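Side-chain contacts in bradyzoite pseudokinase 1 (PDB 6M7Z), which is a probably inactive kinase-fold protein of Toxoplasma gondii whose divergent family lacks the glycine-rich loop and is linked to membrane ultrastructure of the parasitophorous vacuole: residues Arg227-Val230 and Lys231-Val234; Arg284-Ile287 and Glu288-Met291; Asp11-Phe14 and Trp15-Met18; Pro294-Gly298 and Leu299-Asp303. All coordinates share one frame; numbering follows the deposited sequence.

Interaction 1. Residues Arg227-Val230 and Lys231-Val234; sequences RHTV and KSDV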
ATOM      1  N   ARG A 227      15.502 -10.116  14.223  1.00 66.21           N
ATOM      2  CA  ARG A 227      15.063  -8.751  13.897  1.00 83.29           C
ATOM      3  C   ARG A 227      14.790  -8.620  12.383  1.00 77.49           C
ATOM      4  O   ARG A 227      15.316  -9.404  11.564  1.00 65.29           O
ATOM      5  CB  ARG A 227      16.110  -7.734  14.370  1.00101.54           C
ATOM      6  CG  ARG A 227      15.640  -6.284  14.320  1.00118.37           C
ATOM      7  CD  ARG A 227      16.759  -5.264  14.441  1.00112.79           C
ATOM      8  NE  ARG A 227      17.716  -5.388  13.350  1.00111.28           N
ATOM      9  CZ  ARG A 227      18.831  -4.679  13.221  1.00 96.39           C
ATOM     10  NH1 ARG A 227      19.214  -3.856  14.182  1.00 81.91           N
ATOM     11  NH2 ARG A 227      19.559  -4.804  12.123  1.00 80.20           N
ATOM     12  N   HIS A 228      13.949  -7.632  12.031  1.00 59.14           N
ATOM     13  CA  HIS A 228      13.593  -7.243  10.657  1.00 51.33           C
ATOM     14  C   HIS A 228      14.717  -6.420  10.007  1.00 50.80           C
ATOM     15  O   HIS A 228      15.219  -5.466  10.596  1.00 52.66           O
ATOM     16  CB  HIS A 228      12.287  -6.430  10.638  1.00 49.06           C
ATOM     17  CG  HIS A 228      11.067  -7.229  10.932  1.00 50.42           C
ATOM     18  ND1 HIS A 228      10.589  -7.415  12.223  1.00 50.37           N
ATOM     19  CD2 HIS A 228      10.220  -7.882  10.107  1.00 49.72           C
ATOM     20  CE1 HIS A 228       9.501  -8.161  12.177  1.00 52.82           C
ATOM     21  NE2 HIS A 228       9.247  -8.451  10.891  1.00 52.07           N
ATOM     22  N   THR A 229      15.054  -6.773   8.762  1.00 44.85           N
ATOM     23  CA  THR A 229      16.111  -6.141   7.959  1.00 43.97           C
ATOM     24  C   THR A 229      15.643  -6.035   6.501  1.00 44.83           C
ATOM     25  O   THR A 229      14.562  -6.546   6.141  1.00 39.38           O
ATOM     26  CB  THR A 229      17.425  -6.932   8.023  1.00 44.26           C
ATOM     27  OG1 THR A 229      17.196  -8.168   7.348  1.00 47.37           O
ATOM     28  CG2 THR A 229      17.886  -7.203   9.436  1.00 44.30           C
ATOM     29  N   VAL A 230      16.460  -5.392   5.664  1.00 42.51           N
ATOM     30  CA  VAL A 230      16.143  -5.271   4.245  1.00 43.65           C
ATOM     31  C   VAL A 230      15.934  -6.673   3.649  1.00 41.85           C
ATOM     32  O   VAL A 230      15.068  -6.847   2.775  1.00 37.93           O
ATOM     33  CB  VAL A 230      17.159  -4.424   3.444  1.00 46.20           C
ATOM     34  CG1 VAL A 230      16.999  -2.961   3.789  1.00 46.93           C
ATOM     35  CG2 VAL A 230      18.626  -4.848   3.543  1.00 56.93           C
ATOM     36  N   LYS A 231      16.686  -7.663   4.142  1.00 41.34           N
ATOM     37  CA  LYS A 231      16.640  -9.020   3.604  1.00 40.80           C
ATOM     38  C   LYS A 231      15.328  -9.724   3.981  1.00 36.57           C
ATOM     39  O   LYS A 231      14.882 -10.609   3.241  1.00 37.36           O
ATOM     40  CB  LYS A 231      17.868  -9.833   4.051  1.00 43.41           C
ATOM     41  CG  LYS A 231      19.209  -9.404   3.461  1.00 42.88           C
ATOM     42  CD  LYS A 231      19.193  -9.183   1.960  1.00 43.56           C
ATOM     43  CE  LYS A 231      20.569  -9.046   1.343  1.00 43.94           C
ATOM     44  NZ  LYS A 231      21.351 -10.288   1.528  1.00 46.07           N
ATOM     45  N   SER A 232      14.704  -9.349   5.100  1.00 33.88           N
ATOM     46  CA  SER A 232      13.414  -9.967   5.454  1.00 33.09           C
ATOM     47  C   SER A 232      12.299  -9.431   4.534  1.00 30.56           C
ATOM     48  O   SER A 232      11.415 -10.177   4.158  1.00 32.03           O
ATOM     49  CB  SER A 232      13.072  -9.834   6.937  1.00 32.30           C
ATOM     50  OG  SER A 232      13.181  -8.487   7.393  1.00 33.18           O
ATOM     51  N   ASP A 233      12.371  -8.160   4.128  1.00 30.00           N
ATOM     52  CA  ASP A 233      11.462  -7.605   3.098  1.00 29.86           C
ATOM     53  C   ASP A 233      11.690  -8.328   1.759  1.00 29.96           C
ATOM     54  O   ASP A 233      10.717  -8.610   1.051  1.00 29.78           O
ATOM     55  CB  ASP A 233      11.592  -6.087   2.957  1.00 29.63           C
ATOM     56  CG  ASP A 233      10.734  -5.270   3.927  1.00 29.57           C
ATOM     57  OD1 ASP A 233       9.953  -5.887   4.719  1.00 28.05           O
ATOM     58  OD2 ASP A 233      10.830  -4.008   3.872  1.00 28.64           O
ATOM     59  N   VAL A 234      12.953  -8.655   1.432  1.00 30.23           N
ATOM     60  CA  VAL A 234      13.263  -9.399   0.193  1.00 30.86           C
ATOM     61  C   VAL A 234      12.593 -10.778   0.245  1.00 29.65           C
ATOM     62  O   VAL A 234      12.013 -11.214  -0.739  1.00 29.44           O
ATOM     63  CB  VAL A 234      14.784  -9.540  -0.044  1.00 32.32           C
ATOM     64  CG1 VAL A 234      15.102 -10.607  -1.092  1.00 32.70           C
ATOM     65  CG2 VAL A 234      15.432  -8.219  -0.410  1.00 33.57           C
TER
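Ser232 folds its hydroxyl back onto the backbone of Thr229 at the start of helix 230-248. This is the tight part of the contact. Ser232 OG donates to Thr229 O at 2.7 Å, coming in only 16° from the carbonyl plane. The same oxygen accepts from Ser232 N at 3.0 Å, but this donor stands well above the plane. Asp233 N adds a weak third bond to it. The hydroxyl reaches that oxygen because chi1 of Ser232 is 51°, which sets OG between its own N and carbonyl carbon. Thr229 is the N-cap. Its OG1 accepts from Lys231 N in a weak, bent capping bond of 3.3 Å. The next, firmer helical bond runs from Val234 N to Val230 O at 3.1 Å.

By its sequence and position this helix corresponds to helix F of the kinase C-lobe, and Asp233 probably to its conserved aspartate. Its carboxylate takes the backbone N-H groups of His167 and Arg168 and also a bond from His161 NE2. This is consistent with holding the segment equivalent to the kinase catalytic loop.

The loose side lies toward His228, which is exposed, although it rests on Leu166 and Arg168. Its CB is 3.9 Å from Ser232 OG, and the ring meets that hydroxyl only obliquely. Lys231 also gives little to the turn beyond its CB, which lies 3.8 Å from Thr229 OG1. The rest of its chain bends at chi2 and chi4, and NZ leaves to bond the carbonyls of Pro281 and Arg284.

Interaction 2. Residues Arg284-Ile287 and Glu288-Met291; sequences RPTI and EEIM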
ATOM      1  N   ARG A 284      20.321 -14.248   0.118  1.00 43.09           N
ATOM      2  CA  ARG A 284      19.298 -13.553  -0.640  1.00 43.14           C
ATOM      3  C   ARG A 284      19.918 -12.351  -1.337  1.00 44.32           C
ATOM      4  O   ARG A 284      20.654 -11.593  -0.713  1.00 53.06           O
ATOM      5  CB  ARG A 284      18.163 -13.051   0.258  1.00 41.25           C
ATOM      6  CG  ARG A 284      17.375 -14.144   0.955  1.00 38.02           C
ATOM      7  CD  ARG A 284      16.480 -13.563   2.040  1.00 36.65           C
ATOM      8  NE  ARG A 284      16.163 -14.568   3.043  1.00 34.02           N
ATOM      9  CZ  ARG A 284      15.755 -14.301   4.274  1.00 32.81           C
ATOM     10  NH1 ARG A 284      15.525 -13.054   4.646  1.00 30.58           N
ATOM     11  NH2 ARG A 284      15.597 -15.292   5.133  1.00 33.39           N
ATOM     12  N   PRO A 285      19.551 -12.079  -2.605  1.00 46.44           N
ATOM     13  CA  PRO A 285      20.029 -10.886  -3.298  1.00 50.74           C
ATOM     14  C   PRO A 285      19.525  -9.582  -2.663  1.00 50.56           C
ATOM     15  O   PRO A 285      18.469  -9.559  -2.038  1.00 51.06           O
ATOM     16  CB  PRO A 285      19.436 -11.037  -4.707  1.00 52.29           C
ATOM     17  CG  PRO A 285      18.204 -11.880  -4.494  1.00 52.88           C
ATOM     18  CD  PRO A 285      18.603 -12.862  -3.415  1.00 53.24           C
ATOM     19  N   THR A 286      20.293  -8.508  -2.856  1.00 53.59           N
ATOM     20  CA  THR A 286      19.859  -7.147  -2.530  1.00 47.83           C
ATOM     21  C   THR A 286      18.867  -6.673  -3.597  1.00 47.90           C
ATOM     22  O   THR A 286      18.747  -7.285  -4.671  1.00 46.47           O
ATOM     23  CB  THR A 286      21.043  -6.173  -2.483  1.00 48.14           C
ATOM     24  OG1 THR A 286      21.509  -6.036  -3.827  1.00 60.79           O
ATOM     25  CG2 THR A 286      22.171  -6.634  -1.585  1.00 45.11           C
ATOM     26  N   ILE A 287      18.201  -5.552  -3.310  1.00 48.78           N
ATOM     27  CA  ILE A 287      17.278  -4.912  -4.249  1.00 52.19           C
ATOM     28  C   ILE A 287      18.030  -4.610  -5.554  1.00 59.05           C
ATOM     29  O   ILE A 287      17.497  -4.852  -6.638  1.00 66.31           O
ATOM     30  CB  ILE A 287      16.662  -3.630  -3.648  1.00 51.25           C
ATOM     31  CG1 ILE A 287      15.867  -3.907  -2.369  1.00 48.65           C
ATOM     32  CG2 ILE A 287      15.830  -2.893  -4.693  1.00 48.45           C
ATOM     33  CD1 ILE A 287      14.610  -4.715  -2.592  1.00 52.64           C
ATOM     34  N   GLU A 288      19.262  -4.095  -5.428  1.00 66.68           N
ATOM     35  CA  GLU A 288      20.112  -3.700  -6.569  1.00 71.43           C
ATOM     36  C   GLU A 288      20.372  -4.923  -7.468  1.00 63.03           C
ATOM     37  O   GLU A 288      20.234  -4.845  -8.687  1.00 57.87           O
ATOM     38  CB  GLU A 288      21.440  -3.074  -6.112  1.00 85.50           C
ATOM     39  CG  GLU A 288      21.357  -2.059  -4.970  1.00108.88           C
ATOM     40  CD  GLU A 288      20.430  -0.863  -5.159  1.00130.44           C
ATOM     41  OE1 GLU A 288      20.271  -0.412  -6.313  1.00143.29           O
ATOM     42  OE2 GLU A 288      19.869  -0.382  -4.149  1.00119.81           O
ATOM     43  N   GLU A 289      20.734  -6.056  -6.857  1.00 56.21           N
ATOM     44  CA  GLU A 289      20.984  -7.298  -7.595  1.00 61.10           C
ATOM     45  C   GLU A 289      19.687  -7.800  -8.241  1.00 60.12           C
ATOM     46  O   GLU A 289      19.710  -8.231  -9.388  1.00 62.02           O
ATOM     47  CB  GLU A 289      21.592  -8.357  -6.677  1.00 64.68           C
ATOM     48  CG  GLU A 289      22.996  -8.014  -6.218  1.00 74.98           C
ATOM     49  CD  GLU A 289      23.528  -8.890  -5.102  1.00 76.90           C
ATOM     50  OE1 GLU A 289      24.530  -8.496  -4.472  1.00 99.51           O
ATOM     51  OE2 GLU A 289      22.943  -9.958  -4.865  1.00 73.58           O
ATOM     52  N   ILE A 290      18.562  -7.724  -7.514  1.00 63.81           N
ATOM     53  CA  ILE A 290      17.253  -8.137  -8.045  1.00 54.11           C
ATOM     54  C   ILE A 290      16.938  -7.339  -9.318  1.00 53.13           C
ATOM     55  O   ILE A 290      16.443  -7.908 -10.290  1.00 44.18           O
ATOM     56  CB  ILE A 290      16.138  -7.977  -6.990  1.00 54.09           C
ATOM     57  CG1 ILE A 290      16.256  -9.021  -5.878  1.00 54.53           C
ATOM     58  CG2 ILE A 290      14.753  -7.994  -7.636  1.00 49.81           C
ATOM     59  CD1 ILE A 290      15.520  -8.655  -4.616  1.00 55.11           C
ATOM     60  N   MET A 291      17.216  -6.027  -9.298  1.00 51.28           N
ATOM     61  CA  MET A 291      16.887  -5.132 -10.413  1.00 56.11           C
ATOM     62  C   MET A 291      17.734  -5.449 -11.659  1.00 55.31           C
ATOM     63  O   MET A 291      17.343  -5.086 -12.768  1.00 51.84           O
ATOM     64  CB  MET A 291      17.078  -3.664 -10.009  1.00 62.79           C
ATOM     65  CG  MET A 291      15.927  -3.116  -9.186  1.00 69.87           C
ATOM     66  SD  MET A 291      16.022  -1.328  -8.933  1.00 78.07           S
ATOM     67  CE  MET A 291      14.306  -0.929  -8.618  1.00 83.44           C
TER
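Thr286 and Glu289 make the first shell of this helix start. Thr286 is the N-cap, and its OG1 accepts from Glu289 N at 3.1 Å in a nearly straight bond of 168°. A chi1 of 69° places OG1 between the backbone N and the carbonyl carbon, where it meets that N-H. Thr286 O then takes Ile290 N at 2.9 Å, and Ile287 O takes Met291 N. Both donors lie less than 20° from their carbonyl planes.

The side chain of Glu289 lies across the threonine. Its CG touches Thr286 OG1 at 3.4 Å, and the extended chain carries OE2 back to 3.4 Å from Pro285 CA. The sequence is that of a Thr-x-x-Glu capping box, and the threonine half of the box is formed. A carboxylate at this end of a helix would probably be stabilised by the helix dipole.

Beside the cap, Pro285 CG meets Ile290 CG1 at 3.7 Å. The two residues are those just before the N-cap and four after it, so they form a hydrophobic staple. Ile290 CG1 also rests on Thr286 O at 3.3 Å, so the side chain lies close against the turn.

Farther out, Arg284 is held by the backbone of Glu278 and, weakly, of Glu279. Arg-Pro-Thr is a familiar sequence late in the kinase C-lobe. Pro285 and Ile290 face helix 263-276, and Ile290 also touches Val234 of helix 230-248. Ile287, Ile290 and Met291 lean on helix 146-161, and Met291 reaches helix 301-306.

Interaction 3. Residues Asp11-Phe14 and Trp15-Met18; sequences DMTF and WSWM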
ATOM      1  N   ASP A  11      11.690   6.847  17.373  1.00 97.75           N
ATOM      2  CA  ASP A  11      10.684   6.256  18.299  1.00100.05           C
ATOM      3  C   ASP A  11      10.379   7.244  19.451  1.00107.49           C
ATOM      4  O   ASP A  11      11.227   7.670  20.212  1.00 86.98           O
ATOM      5  CB  ASP A  11      11.047   4.816  18.712  1.00 93.91           C
ATOM      6  CG  ASP A  11      12.353   4.621  19.455  1.00105.93           C
ATOM      7  OD1 ASP A  11      12.968   5.630  19.833  1.00107.85           O
ATOM      8  OD2 ASP A  11      12.740   3.451  19.644  1.00110.13           O
ATOM      9  N   MET A  12       9.100   7.646  19.525  1.00109.04           N
ATOM     10  CA  MET A  12       8.558   8.692  20.424  1.00 75.87           C
ATOM     11  C   MET A  12       8.055   8.126  21.771  1.00 69.79           C
ATOM     12  O   MET A  12       8.156   6.891  22.028  1.00 76.19           O
ATOM     13  CB  MET A  12       7.377   9.355  19.701  1.00 85.62           C
ATOM     14  CG  MET A  12       7.774  10.134  18.448  1.00 84.93           C
ATOM     15  SD  MET A  12       6.819  11.667  18.194  1.00 85.35           S
ATOM     16  CE  MET A  12       5.140  11.049  18.105  1.00 95.58           C
ATOM     17  N   THR A  13       7.540   9.005  22.654  1.00 69.39           N
ATOM     18  CA  THR A  13       7.059   8.550  23.991  1.00 62.73           C
ATOM     19  C   THR A  13       5.527   8.622  24.030  1.00 59.01           C
ATOM     20  O   THR A  13       4.915   9.162  23.115  1.00 51.20           O
ATOM     21  CB  THR A  13       7.691   9.285  25.190  1.00 72.34           C
ATOM     22  OG1 THR A  13       6.977  10.501  25.463  1.00 66.18           O
ATOM     23  CG2 THR A  13       9.163   9.589  24.976  1.00 65.64           C
ATOM     24  N   PHE A  14       4.944   8.047  25.084  1.00 52.92           N
ATOM     25  CA  PHE A  14       3.492   7.994  25.241  1.00 48.10           C
ATOM     26  C   PHE A  14       2.896   9.397  25.038  1.00 49.15           C
ATOM     27  O   PHE A  14       1.948   9.576  24.264  1.00 50.61           O
ATOM     28  CB  PHE A  14       3.095   7.408  26.600  1.00 49.78           C
ATOM     29  CG  PHE A  14       1.611   7.482  26.862  1.00 56.02           C
ATOM     30  CD1 PHE A  14       1.041   8.636  27.380  1.00 57.50           C
ATOM     31  CD2 PHE A  14       0.772   6.425  26.531  1.00 59.84           C
ATOM     32  CE1 PHE A  14      -0.326   8.727  27.582  1.00 58.49           C
ATOM     33  CE2 PHE A  14      -0.593   6.517  26.739  1.00 61.05           C
ATOM     34  CZ  PHE A  14      -1.138   7.670  27.255  1.00 60.10           C
ATOM     35  N   TRP A  15       3.455  10.385  25.748  1.00 53.94           N
ATOM     36  CA  TRP A  15       2.917  11.751  25.769  1.00 53.11           C
ATOM     37  C   TRP A  15       3.054  12.397  24.381  1.00 49.89           C
ATOM     38  O   TRP A  15       2.174  13.169  23.966  1.00 46.66           O
ATOM     39  CB  TRP A  15       3.581  12.592  26.868  1.00 65.59           C
ATOM     40  CG  TRP A  15       2.978  13.960  26.997  1.00 82.47           C
ATOM     41  CD1 TRP A  15       1.854  14.286  27.705  1.00 86.86           C
ATOM     42  CD2 TRP A  15       3.453  15.193  26.417  1.00 84.02           C
ATOM     43  NE1 TRP A  15       1.604  15.630  27.620  1.00 93.20           N
ATOM     44  CE2 TRP A  15       2.555  16.211  26.820  1.00 94.55           C
ATOM     45  CE3 TRP A  15       4.537  15.543  25.599  1.00 81.51           C
ATOM     46  CZ2 TRP A  15       2.720  17.547  26.443  1.00 89.92           C
ATOM     47  CZ3 TRP A  15       4.694  16.862  25.221  1.00 98.87           C
ATOM     48  CH2 TRP A  15       3.796  17.849  25.639  1.00 91.90           C
ATOM     49  N   SER A  16       4.136  12.071  23.662  1.00 40.01           N
ATOM     50  CA  SER A  16       4.320  12.542  22.275  1.00 46.02           C
ATOM     51  C   SER A  16       3.156  12.077  21.389  1.00 48.01           C
ATOM     52  O   SER A  16       2.609  12.890  20.647  1.00 44.62           O
ATOM     53  CB  SER A  16       5.630  12.078  21.677  1.00 49.44           C
ATOM     54  OG  SER A  16       6.704  12.276  22.560  1.00 61.43           O
ATOM     55  N   TRP A  17       2.814  10.774  21.468  1.00 39.09           N
ATOM     56  CA  TRP A  17       1.781  10.171  20.626  1.00 37.19           C
ATOM     57  C   TRP A  17       0.413  10.762  20.979  1.00 37.78           C
ATOM     58  O   TRP A  17      -0.380  11.069  20.077  1.00 33.92           O
ATOM     59  CB  TRP A  17       1.758   8.640  20.766  1.00 35.63           C
ATOM     60  CG  TRP A  17       2.921   7.983  20.103  1.00 34.83           C
ATOM     61  CD1 TRP A  17       3.911   7.262  20.696  1.00 35.30           C
ATOM     62  CD2 TRP A  17       3.244   8.032  18.707  1.00 34.41           C
ATOM     63  NE1 TRP A  17       4.820   6.844  19.755  1.00 36.09           N
ATOM     64  CE2 TRP A  17       4.440   7.308  18.529  1.00 35.65           C
ATOM     65  CE3 TRP A  17       2.644   8.619  17.591  1.00 35.07           C
ATOM     66  CZ2 TRP A  17       5.045   7.157  17.283  1.00 37.39           C
ATOM     67  CZ3 TRP A  17       3.242   8.477  16.357  1.00 37.98           C
ATOM     68  CH2 TRP A  17       4.432   7.762  16.207  1.00 36.91           C
ATOM     69  N   MET A  18       0.160  10.919  22.287  1.00 36.30           N
ATOM     70  CA  MET A  18      -1.095  11.474  22.741  1.00 38.55           C
ATOM     71  C   MET A  18      -1.223  12.916  22.233  1.00 37.70           C
ATOM     72  O   MET A  18      -2.293  13.336  21.752  1.00 34.78           O
ATOM     73  CB  MET A  18      -1.197  11.459  24.269  1.00 42.81           C
ATOM     74  CG  MET A  18      -2.570  11.872  24.775  1.00 47.96           C
ATOM     75  SD  MET A  18      -3.859  10.727  24.225  1.00 63.53           S
ATOM     76  CE  MET A  18      -5.347  11.678  24.541  1.00 71.13           C
TER
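Met12 sets its terminal methyl over one face of the indole of Trp17, five residues on. CE is 3.5 Å from the centroid of the six-membered ring and only 10° off its normal, a CH-pi contact. SD lies above the same face at a centroid distance of 4.9 Å, so the pair is also a Met-aromatic contact. The methionine chain bends at chi2 and chi3. The bend at chi3 (-59°) turns the methyl onto the ring. Met12 CB meets the pyrrole side, 3.6 Å from Trp17 NE1. SD also rests against Ser16 CB at 3.7 Å.

The backbone follows the start of a helix. Trp17 N bonds Thr13 O at 3.1 Å, nearly in line with the carbonyl. Met18 N bonds Phe14 O at 3.0 Å, in the carbonyl plane. Ser16 OG reaches back to accept a weak bond from Thr13 N. Across the turn Phe14 makes a loose touch, CE1 to Met18 CB, and it also packs on Pro88. Trp17 is buried, whereas Phe14 and Trp15 are exposed.

Beyond the turn, Trp17 meets Tyr96 edge to face and packs on Pro88, Lys89 and Val92 of helix 88-101. Thr13 is the N-cap of helix 14-23. The weak Thr13 N to Ser16 OG bond is consistent with the reciprocal half of a capping box. Met12 and Trp17, just before the cap and four after it, form a hydrophobic staple.

Interaction 4. Residues Pro294-Gly298 and Leu299-Asp303; sequences PLFEG and LNFED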
ATOM      1  N   PRO A 294      17.936 -11.163 -15.080  1.00 60.18           N
ATOM      2  CA  PRO A 294      17.511 -11.365 -16.466  1.00 62.30           C
ATOM      3  C   PRO A 294      16.057 -10.994 -16.802  1.00 70.08           C
ATOM      4  O   PRO A 294      15.785 -10.552 -17.916  1.00 71.54           O
ATOM      5  CB  PRO A 294      17.687 -12.877 -16.660  1.00 60.09           C
ATOM      6  CG  PRO A 294      18.854 -13.236 -15.760  1.00 60.07           C
ATOM      7  CD  PRO A 294      18.774 -12.275 -14.595  1.00 58.63           C
ATOM      8  N   LEU A 295      15.142 -11.187 -15.844  1.00 75.59           N
ATOM      9  CA  LEU A 295      13.713 -10.946 -16.064  1.00 70.31           C
ATOM     10  C   LEU A 295      13.463  -9.491 -16.485  1.00 59.52           C
ATOM     11  O   LEU A 295      12.540  -9.242 -17.247  1.00 53.52           O
ATOM     12  CB  LEU A 295      12.944 -11.278 -14.778  1.00 69.54           C
ATOM     13  CG  LEU A 295      11.469 -10.876 -14.752  1.00 72.71           C
ATOM     14  CD1 LEU A 295      10.708 -11.592 -15.869  1.00 63.18           C
ATOM     15  CD2 LEU A 295      10.860 -11.182 -13.392  1.00 71.98           C
ATOM     16  N   PHE A 296      14.286  -8.550 -16.000  1.00 63.81           N
ATOM     17  CA  PHE A 296      14.005  -7.110 -16.146  1.00 66.84           C
ATOM     18  C   PHE A 296      14.859  -6.435 -17.232  1.00 67.78           C
ATOM     19  O   PHE A 296      14.793  -5.213 -17.371  1.00 68.56           O
ATOM     20  CB  PHE A 296      14.218  -6.393 -14.811  1.00 55.26           C
ATOM     21  CG  PHE A 296      13.428  -6.964 -13.666  1.00 52.14           C
ATOM     22  CD1 PHE A 296      12.064  -7.189 -13.788  1.00 53.52           C
ATOM     23  CD2 PHE A 296      14.046  -7.280 -12.465  1.00 53.92           C
ATOM     24  CE1 PHE A 296      11.332  -7.701 -12.728  1.00 51.54           C
ATOM     25  CE2 PHE A 296      13.315  -7.803 -11.409  1.00 56.44           C
ATOM     26  CZ  PHE A 296      11.959  -7.999 -11.542  1.00 56.09           C
ATOM     27  N   GLU A 297      15.629  -7.203 -18.008  1.00 82.24           N
ATOM     28  CA  GLU A 297      16.439  -6.603 -19.084  1.00 89.94           C
ATOM     29  C   GLU A 297      15.517  -6.025 -20.167  1.00 77.52           C
ATOM     30  O   GLU A 297      14.550  -6.651 -20.575  1.00 69.20           O
ATOM     31  CB  GLU A 297      17.444  -7.603 -19.656  1.00 87.14           C
ATOM     32  CG  GLU A 297      18.700  -7.697 -18.812  1.00 86.52           C
ATOM     33  CD  GLU A 297      19.579  -8.892 -19.104  1.00102.98           C
ATOM     34  OE1 GLU A 297      19.481  -9.451 -20.223  1.00105.77           O
ATOM     35  OE2 GLU A 297      20.353  -9.258 -18.203  1.00103.77           O
ATOM     36  N   GLY A 298      15.846  -4.806 -20.597  1.00 71.14           N
ATOM     37  CA  GLY A 298      15.073  -4.051 -21.576  1.00 74.43           C
ATOM     38  C   GLY A 298      14.098  -3.074 -20.938  1.00 76.72           C
ATOM     39  O   GLY A 298      13.483  -2.281 -21.652  1.00 63.48           O
ATOM     40  N   LEU A 299      13.959  -3.116 -19.605  1.00 81.82           N
ATOM     41  CA  LEU A 299      13.047  -2.225 -18.880  1.00 78.06           C
ATOM     42  C   LEU A 299      13.803  -0.983 -18.394  1.00 69.41           C
ATOM     43  O   LEU A 299      14.912  -1.086 -17.874  1.00 82.12           O
ATOM     44  CB  LEU A 299      12.438  -2.960 -17.682  1.00 76.28           C
ATOM     45  CG  LEU A 299      11.281  -3.905 -17.985  1.00 73.98           C
ATOM     46  CD1 LEU A 299      10.814  -4.576 -16.706  1.00 72.37           C
ATOM     47  CD2 LEU A 299      10.136  -3.163 -18.657  1.00 76.11           C
ATOM     48  N   ASN A 300      13.158   0.176 -18.553  1.00 73.56           N
ATOM     49  CA  ASN A 300      13.613   1.434 -17.991  1.00 87.79           C
ATOM     50  C   ASN A 300      13.019   1.574 -16.584  1.00 91.02           C
ATOM     51  O   ASN A 300      11.854   1.988 -16.428  1.00 75.85           O
ATOM     52  CB  ASN A 300      13.233   2.620 -18.882  1.00 89.90           C
ATOM     53  CG  ASN A 300      13.799   3.935 -18.389  1.00 90.41           C
ATOM     54  OD1 ASN A 300      14.604   3.969 -17.452  1.00 69.74           O
ATOM     55  ND2 ASN A 300      13.388   5.023 -19.016  1.00 95.75           N
ATOM     56  N   PHE A 301      13.835   1.250 -15.572  1.00 84.61           N
ATOM     57  CA  PHE A 301      13.424   1.326 -14.170  1.00 84.63           C
ATOM     58  C   PHE A 301      13.093   2.769 -13.761  1.00 88.83           C
ATOM     59  O   PHE A 301      12.294   2.966 -12.859  1.00111.20           O
ATOM     60  CB  PHE A 301      14.495   0.719 -13.252  1.00 70.09           C
ATOM     61  CG  PHE A 301      14.200  -0.708 -12.863  1.00 75.16           C
ATOM     62  CD1 PHE A 301      13.228  -0.992 -11.916  1.00 63.63           C
ATOM     63  CD2 PHE A 301      14.858  -1.769 -13.467  1.00 74.93           C
ATOM     64  CE1 PHE A 301      12.915  -2.304 -11.589  1.00 65.50           C
ATOM     65  CE2 PHE A 301      14.549  -3.079 -13.133  1.00 72.77           C
ATOM     66  CZ  PHE A 301      13.582  -3.346 -12.193  1.00 65.60           C
ATOM     67  N   GLU A 302      13.698   3.764 -14.420  1.00 89.33           N
ATOM     68  CA  GLU A 302      13.446   5.163 -14.082  1.00 91.94           C
ATOM     69  C   GLU A 302      11.968   5.495 -14.347  1.00 84.15           C
ATOM     70  O   GLU A 302      11.374   6.252 -13.577  1.00 70.86           O
ATOM     71  CB  GLU A 302      14.391   6.109 -14.827  1.00105.90           C
ATOM     72  CG  GLU A 302      14.530   7.454 -14.119  1.00103.10           C
ATOM     73  CD  GLU A 302      15.611   8.389 -14.635  1.00114.72           C
ATOM     74  OE1 GLU A 302      15.614   8.688 -15.853  1.00100.36           O
ATOM     75  OE2 GLU A 302      16.440   8.848 -13.807  1.00 88.67           O
ATOM     76  N   ASP A 303      11.390   4.917 -15.413  1.00 82.72           N
ATOM     77  CA  ASP A 303       9.976   5.148 -15.794  1.00 95.63           C
ATOM     78  C   ASP A 303       9.026   4.433 -14.820  1.00 88.71           C
ATOM     79  O   ASP A 303       7.950   4.968 -14.486  1.00 68.38           O
ATOM     80  CB  ASP A 303       9.674   4.675 -17.217  1.00 94.39           C
ATOM     81  CG  ASP A 303      10.321   5.520 -18.296  1.00121.28           C
ATOM     82  OD1 ASP A 303      10.380   6.752 -18.118  1.00148.92           O
ATOM     83  OD2 ASP A 303      10.750   4.941 -19.309  1.00120.55           O
TER
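The chain turns back through a type II beta turn from Phe296 to Leu299, closed by a bond from Leu299 N to Phe296 O at 3.2 Å. The donor stands above the carbonyl plane. Gly298 holds the third place of the turn with a positive phi of 96°, a backbone shape that glycine adopts readily.

The turn brings two rings together. Phe301 points its edge at the face of Phe296, with centroids 5.6 Å apart and planes at 82°, an offset edge-to-face pair. CZ of Phe301 leads, 3.9 Å from Phe296 CG. CE2 touches Phe296 CB at 3.7 Å. Leu299 lies next to the same phenylalanine. Its CB rests on Phe296 O at 3.3 Å, and its CD1 meets Phe296 CD1 obliquely at 4.1 Å.

Pro294 to Phe296 keep the Pro-x-Phe part of a His-Pro-x-Phe sequence common late in kinase C-lobes. Asp293 stands in the histidine place. Phe296 is buried and touches Ala150 and Ala151 of helix 146-161, Leu272 of helix 263-276, and Ile290. Leu299 also packs on helix 146-161, and Phe301 touches Met291.

Past the rings, Asn300 is the N-cap of helix 301-306. A chi1 of -175°, CG anti to the backbone N, sets the amide beside the first N-H groups of the helix. OD1 then accepts from Glu302 N at 3.2 Å, an Asx turn. ND2 gives a weak bond to Asp303 OD2. Asn300 and Glu302 are exposed, unlike Phe296.

Along the chain the order is interaction 3, 1, 2, 4. Each marks the start of a helix: 14-23, 230-248, 287-291 and 301-306. Interactions 1, 2 and 4 share the helical C-lobe. Interactions 1 and 2 have centres about 12 Å apart and are joined by the lysine-carbonyl link between them. Interactions 2 and 4 have centres about 13 Å apart and touch through Ile290 and Met291 against Phe296 and Phe301. Interaction 2 thus bridges the other two. Interaction 3 stands alone on the N-lobe side, its centre 26 to 42 Å from those of the others. This is consistent with a C-lobe that keeps the kinase helical framework.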